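Local coordinates for protein effector EagT6 (Pseudomonas aeruginosa, PDB 1TU1) that is a homodimer essential for delivering the toxin Tse6 to target cells, specifically for loading Tse6 onto VgrG1a, at residues F40-D45 with L114-T119. Numbering follows the deposited sequence.
Sequences FVISRD and LITTLT
Leu114 CD1 lies 4.2 Å above the plane of the Arg44 guanidinium, offset toward the NE end of its rim, while NH2 of the same group makes a salt bridge to Glu10 of the second subunit. The Phe40 ring meets Thr116 obliquely, Phe40 CE1 lying 3.6 Å from Thr116 CB; with CG anti to the backbone N (chi1 176°), the ring reaches past its paired Leu118 to the diagonal residue Thr116. Between these two flat groups, Ile42 CG2 presses on Leu114 CD1 at 3.5 Å, tighter than usual for carbons, and its CG1 branch runs beside Thr116. The two segments are adjacent antiparallel strands inside the six-stranded sheet of this DcrB-family domain, 38-45 against 113-120. Helix 125-137 packs on Phe40, Thr116 and Leu118; Leu8 of the second subunit packs on Ile42, and Leu13 of that subunit on Phe40. Val41 pairs with Thr117 and Ser43 with Ile115 through four backbone bonds. On the face carrying these four side chains, Ser43 OG rests 3.5 Å from Ile115 CB. One water ties three groups together, donating to Val41 O at 2.9 Å and bonding to Ser43 OG and Thr117 OG1, the latter also held by Gln104.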
loop_
_atom_site.group_PDB
_atom_site.type_symbol
_atom_site.label_atom_id
_atom_site.label_comp_id
_atom_site.label_asym_id
_atom_site.label_seq_id
_atom_site.Cartn_x
_atom_site.Cartn_y
_atom_site.Cartn_z
ATOM N N PHE A 40 -4.509 -6.954 9.102
ATOM C CA PHE A 40 -4.047 -5.737 9.776
ATOM C C PHE A 40 -3.555 -4.840 8.649
ATOM O O PHE A 40 -2.590 -5.185 7.953
ATOM C CB PHE A 40 -2.929 -6.054 10.736
ATOM C CG PHE A 40 -2.327 -4.852 11.409
ATOM C CD1 PHE A 40 -3.074 -4.101 12.301
ATOM C CD2 PHE A 40 -1.018 -4.442 11.103
ATOM C CE1 PHE A 40 -2.514 -2.984 12.949
ATOM C CE2 PHE A 40 -0.443 -3.313 11.731
ATOM C CZ PHE A 40 -1.200 -2.577 12.645
ATOM N N VAL A 41 -4.227 -3.704 8.479
ATOM C CA VAL A 41 -4.045 -2.847 7.321
ATOM C C VAL A 41 -3.718 -1.406 7.783
ATOM O O VAL A 41 -4.374 -0.871 8.673
ATOM C CB VAL A 41 -5.303 -2.848 6.460
ATOM C CG1 VAL A 41 -5.264 -1.773 5.402
ATOM C CG2 VAL A 41 -5.538 -4.223 5.836
ATOM N N ILE A 42 -2.694 -0.821 7.187
ATOM C CA ILE A 42 -2.317 0.569 7.453
ATOM C C ILE A 42 -2.679 1.382 6.244
ATOM O O ILE A 42 -2.232 1.065 5.112
ATOM C CB ILE A 42 -0.832 0.690 7.739
ATOM C CG1 ILE A 42 -0.415 -0.305 8.838
ATOM C CG2 ILE A 42 -0.483 2.150 8.161
ATOM C CD1 ILE A 42 1.086 -0.348 9.057
ATOM N N SER A 43 -3.480 2.413 6.478
ATOM C CA SER A 43 -3.957 3.321 5.452
ATOM C C SER A 43 -3.692 4.783 5.896
ATOM O O SER A 43 -3.199 5.011 7.004
ATOM C CB SER A 43 -5.429 3.091 5.157
ATOM O OG SER A 43 -6.232 3.293 6.304
ATOM N N ARG A 44 -3.885 5.716 4.966
ATOM C CA ARG A 44 -3.650 7.149 5.181
ATOM C C ARG A 44 -4.906 7.923 4.806
ATOM O O ARG A 44 -5.610 7.563 3.855
ATOM C CB ARG A 44 -2.522 7.675 4.290
ATOM C CG ARG A 44 -1.158 7.113 4.582
ATOM C CD ARG A 44 -0.869 5.813 3.823
ATOM N NE ARG A 44 0.421 5.284 4.218
ATOM C CZ ARG A 44 0.762 4.013 4.341
ATOM N NH1 ARG A 44 -0.116 3.044 4.118
ATOM N NH2 ARG A 44 2.019 3.739 4.720
ATOM N N ASP A 45 -5.152 9.040 5.512
ATOM C CA ASP A 45 -6.315 9.878 5.232
ATOM C C ASP A 45 -5.854 11.344 5.330
ATOM O O ASP A 45 -5.587 11.833 6.418
ATOM C CB ASP A 45 -7.416 9.544 6.240
ATOM C CG ASP A 45 -8.748 10.289 5.980
ATOM O OD1 ASP A 45 -8.818 11.194 5.127
ATOM O OD2 ASP A 45 -9.787 9.996 6.616
ATOM N N LEU A 114 -2.578 8.652 9.999
ATOM C CA LEU A 114 -2.194 7.245 9.827
ATOM C C LEU A 114 -3.210 6.360 10.563
ATOM O O LEU A 114 -3.441 6.527 11.766
ATOM C CB LEU A 114 -0.794 7.003 10.355
ATOM C CG LEU A 114 -0.153 5.635 10.014
ATOM C CD1 LEU A 114 0.157 5.566 8.524
ATOM C CD2 LEU A 114 1.080 5.421 10.837
ATOM N N ILE A 115 -3.807 5.425 9.827
ATOM C CA ILE A 115 -4.887 4.578 10.319
ATOM C C ILE A 115 -4.443 3.131 10.287
ATOM O O ILE A 115 -3.943 2.662 9.250
ATOM C CB ILE A 115 -6.117 4.759 9.469
ATOM C CG1 ILE A 115 -6.574 6.217 9.530
ATOM C CG2 ILE A 115 -7.280 3.825 9.954
ATOM C CD1 ILE A 115 -7.743 6.563 8.650
ATOM N N THR A 116 -4.579 2.425 11.411
ATOM C CA THR A 116 -4.356 0.957 11.410
ATOM C C THR A 116 -5.669 0.277 11.736
ATOM O O THR A 116 -6.464 0.779 12.558
ATOM C CB THR A 116 -3.286 0.524 12.413
ATOM O OG1 THR A 116 -3.776 0.685 13.757
ATOM C CG2 THR A 116 -2.034 1.398 12.318
ATOM N N THR A 117 -5.940 -0.848 11.062
ATOM C CA THR A 117 -7.223 -1.493 11.182
ATOM C C THR A 117 -6.998 -2.998 11.301
ATOM O O THR A 117 -6.432 -3.612 10.389
ATOM C CB THR A 117 -8.094 -1.201 9.973
ATOM O OG1 THR A 117 -8.282 0.215 9.777
ATOM C CG2 THR A 117 -9.514 -1.761 10.183
ATOM N N LEU A 118 -7.386 -3.578 12.431
ATOM C CA LEU A 118 -7.479 -5.041 12.560
ATOM C C LEU A 118 -8.908 -5.441 12.211
ATOM O O LEU A 118 -9.861 -4.907 12.778
ATOM C CB LEU A 118 -7.155 -5.478 13.984
ATOM C CG LEU A 118 -7.281 -6.999 14.277
ATOM C CD1 LEU A 118 -6.127 -7.750 13.662
ATOM C CD2 LEU A 118 -7.306 -7.228 15.770
ATOM N N THR A 119 -9.061 -6.387 11.290
ATOM C CA THR A 119 -10.350 -6.880 10.918
ATOM C C THR A 119 -10.418 -8.375 11.178
ATOM O O THR A 119 -9.589 -9.139 10.693
ATOM C CB THR A 119 -10.614 -6.618 9.456
ATOM O OG1 THR A 119 -10.550 -5.217 9.189
ATOM C CG2 THR A 119 -12.049 -7.013 9.092
HETATM O O HOH W 1 -6.418 0.994 7.944
#